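Local coordinates for 389aa long hypothetical nucleolar protein (Pyrococcus horikoshii, PDB 5ZVG) that transfers a methyl group from S-adenosylmethionine to the C5 position of cytosine 72 in several tRNAs, at residues I201-A206 with K269-A274. Sequence-based numbering, arbitrary orientation.
Sequences IIDMAA and KILLDA. With SAM (S-adenosylmethionine), chain C.
Met204 N donates to Leu271 O at 3.3 Å, nearly straight along the C=O axis, closing a run of parallel backbone bonds that Ile202 begins by giving its N-H to Lys269 O (3.0 Å) and taking that of Leu271 N on its own O (2.9 Å). After Asp203 the chain leaves the strand, and at Met204 and Ala205 the segments draw about 1 Å further apart between CA atoms. The Met204 side chain reaches across: chi1 (57°) places CG 3.6 Å from Leu272 CD1, and the bend about chi3 (61°) turns CE onto Ile270 CG2 at 3.4 Å. Cut back to alanine, the position would lose CG, SD and CE, which would probably open a gap over Ile270 CG2 and Leu272 CD1. SAM lies at the carboxyl ends of the parallel strands, as in class I (Rossmann-like) methyltransferases, its amino N donating to Asp273 OD2 (2.5 Å) and Ala205 O (3.2 Å). In the second shell, Lys211 forms a salt bridge with Asp273 OD2, Ser321 OG is hydrogen-bonded to Asp273 OD1, and Thr212 OG1 to Asp203 OD2. Strands 225-229 and 316-322 flank the pair within the sheet; from helix 291-311, Ala308 touches Met204 and Ile270, while Phe304 and Ile305 touch Leu272.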
loop_
_atom_site.group_PDB
_atom_site.type_symbol
_atom_site.label_atom_id
_atom_site.label_comp_id
_atom_site.label_asym_id
_atom_site.label_seq_id
_atom_site.Cartn_x
_atom_site.Cartn_y
_atom_site.Cartn_z
ATOM N N ILE A 201 15.541 -17.311 3.495
ATOM C CA ILE A 201 14.373 -16.470 3.258
ATOM C C ILE A 201 14.534 -15.627 2.009
ATOM O O ILE A 201 15.561 -14.967 1.815
ATOM C CB ILE A 201 14.119 -15.527 4.451
ATOM C CG1 ILE A 201 13.865 -16.325 5.728
ATOM C CG2 ILE A 201 12.964 -14.571 4.159
ATOM C CD1 ILE A 201 13.876 -15.477 6.979
ATOM N N ILE A 202 13.504 -15.622 1.171
ATOM C CA ILE A 202 13.557 -14.848 -0.058
ATOM C C ILE A 202 12.312 -13.991 -0.237
ATOM O O ILE A 202 11.188 -14.495 -0.253
ATOM C CB ILE A 202 13.701 -15.748 -1.297
ATOM C CG1 ILE A 202 14.904 -16.688 -1.164
ATOM C CG2 ILE A 202 13.803 -14.894 -2.557
ATOM C CD1 ILE A 202 15.011 -17.676 -2.300
ATOM N N ASP A 203 12.534 -12.690 -0.373
ATOM C CA ASP A 203 11.503 -11.750 -0.780
ATOM C C ASP A 203 11.741 -11.416 -2.245
ATOM O O ASP A 203 12.645 -10.644 -2.566
ATOM C CB ASP A 203 11.550 -10.490 0.084
ATOM C CG ASP A 203 10.295 -9.651 -0.033
ATOM O OD1 ASP A 203 9.529 -9.833 -1.007
ATOM O OD2 ASP A 203 10.085 -8.792 0.850
ATOM N N MET A 204 10.933 -11.983 -3.137
ATOM C CA MET A 204 11.271 -11.936 -4.559
ATOM C C MET A 204 10.675 -10.747 -5.297
ATOM O O MET A 204 10.907 -10.580 -6.494
ATOM C CB MET A 204 10.842 -13.229 -5.253
ATOM C CG MET A 204 9.375 -13.565 -5.134
ATOM S SD MET A 204 9.027 -15.070 -6.065
ATOM C CE MET A 204 10.072 -16.197 -5.180
ATOM N N ALA A 205 9.921 -9.919 -4.587
ATOM C CA ALA A 205 9.464 -8.647 -5.132
ATOM C C ALA A 205 9.458 -7.654 -3.991
ATOM O O ALA A 205 8.399 -7.272 -3.489
ATOM C CB ALA A 205 8.093 -8.778 -5.756
ATOM N N ALA A 206 10.650 -7.238 -3.582
ATOM C CA ALA A 206 10.830 -6.696 -2.245
ATOM C C ALA A 206 10.790 -5.176 -2.132
ATOM O O ALA A 206 10.433 -4.658 -1.077
ATOM C CB ALA A 206 12.135 -7.207 -1.681
ATOM N N LYS A 269 11.527 -20.285 3.418
ATOM C CA LYS A 269 10.451 -19.309 3.467
ATOM C C LYS A 269 10.579 -18.376 2.285
ATOM O O LYS A 269 11.639 -17.798 2.049
ATOM C CB LYS A 269 10.473 -18.500 4.775
ATOM C CG LYS A 269 10.374 -19.322 6.050
ATOM C CD LYS A 269 8.990 -19.923 6.193
ATOM C CE LYS A 269 8.871 -20.818 7.419
ATOM N NZ LYS A 269 9.177 -20.110 8.686
ATOM N N ILE A 270 9.494 -18.242 1.534
ATOM C CA ILE A 270 9.456 -17.293 0.437
ATOM C C ILE A 270 8.248 -16.379 0.558
ATOM O O ILE A 270 7.109 -16.845 0.670
ATOM C CB ILE A 270 9.410 -17.995 -0.927
ATOM C CG1 ILE A 270 10.754 -18.649 -1.245
ATOM C CG2 ILE A 270 9.057 -17.002 -2.007
ATOM C CD1 ILE A 270 10.815 -19.257 -2.627
ATOM N N LEU A 271 8.502 -15.074 0.545
ATOM C CA LEU A 271 7.427 -14.099 0.427
ATOM C C LEU A 271 7.300 -13.610 -1.009
ATOM O O LEU A 271 8.262 -13.122 -1.605
ATOM C CB LEU A 271 7.650 -12.912 1.366
ATOM C CG LEU A 271 6.677 -11.747 1.149
ATOM C CD1 LEU A 271 5.235 -12.184 1.308
ATOM C CD2 LEU A 271 6.986 -10.614 2.100
ATOM N N LEU A 272 6.099 -13.750 -1.556
ATOM C CA LEU A 272 5.786 -13.226 -2.875
ATOM C C LEU A 272 4.675 -12.189 -2.750
ATOM O O LEU A 272 3.487 -12.515 -2.779
ATOM C CB LEU A 272 5.382 -14.348 -3.834
ATOM C CG LEU A 272 4.920 -13.910 -5.230
ATOM C CD1 LEU A 272 5.919 -12.961 -5.886
ATOM C CD2 LEU A 272 4.681 -15.125 -6.115
ATOM N N ASP A 273 5.076 -10.937 -2.572
ATOM C CA ASP A 273 4.128 -9.833 -2.551
ATOM C C ASP A 273 4.065 -9.280 -3.971
ATOM O O ASP A 273 4.744 -8.315 -4.319
ATOM C CB ASP A 273 4.555 -8.780 -1.524
ATOM C CG ASP A 273 3.583 -7.634 -1.421
ATOM O OD1 ASP A 273 2.405 -7.882 -1.079
ATOM O OD2 ASP A 273 4.007 -6.479 -1.631
ATOM N N ALA A 274 3.223 -9.912 -4.781
ATOM C CA ALA A 274 3.356 -9.870 -6.231
ATOM C C ALA A 274 2.852 -8.579 -6.857
ATOM O O ALA A 274 1.887 -7.979 -6.375
ATOM C CB ALA A 274 2.625 -11.056 -6.845
HETATM N N SAM C . 6.489 -6.184 -1.164
HETATM C CA SAM C . 7.019 -4.842 -1.392
HETATM C C SAM C . 6.971 -3.983 -0.129
HETATM O O SAM C . 7.429 -2.838 -0.127
HETATM O OXT SAM C . 6.482 -4.410 0.917
HETATM C CB SAM C . 6.309 -4.158 -2.559
HETATM C CG SAM C . 6.308 -4.966 -3.857
HETATM S SD SAM C . 5.399 -4.161 -5.199
HETATM C CE SAM C . 3.750 -4.843 -4.894
HETATM C "C5'" SAM C . 5.917 -5.131 -6.639
HETATM C "C4'" SAM C . 7.409 -5.024 -6.943
HETATM O "O4'" SAM C . 7.794 -6.081 -7.800
HETATM C "C3'" SAM C . 7.781 -3.728 -7.652
HETATM O "O3'" SAM C . 8.700 -3.024 -6.855
HETATM C "C2'" SAM C . 8.465 -4.142 -8.939
HETATM O "O2'" SAM C . 9.671 -3.438 -9.093
HETATM C "C1'" SAM C . 8.756 -5.615 -8.726
HETATM N N9 SAM C . 8.712 -6.415 -9.965
HETATM C C8 SAM C . 7.807 -6.346 -10.993
HETATM N N7 SAM C . 8.145 -7.272 -11.920
HETATM C C5 SAM C . 9.249 -7.932 -11.498
HETATM C C6 SAM C . 10.007 -8.959 -12.047
HETATM N N6 SAM C . 9.683 -9.489 -13.224
HETATM N N1 SAM C . 11.105 -9.432 -11.357
HETATM C C2 SAM C . 11.445 -8.891 -10.136
HETATM N N3 SAM C . 10.690 -7.872 -9.598
HETATM C C4 SAM C . 9.612 -7.400 -10.269
#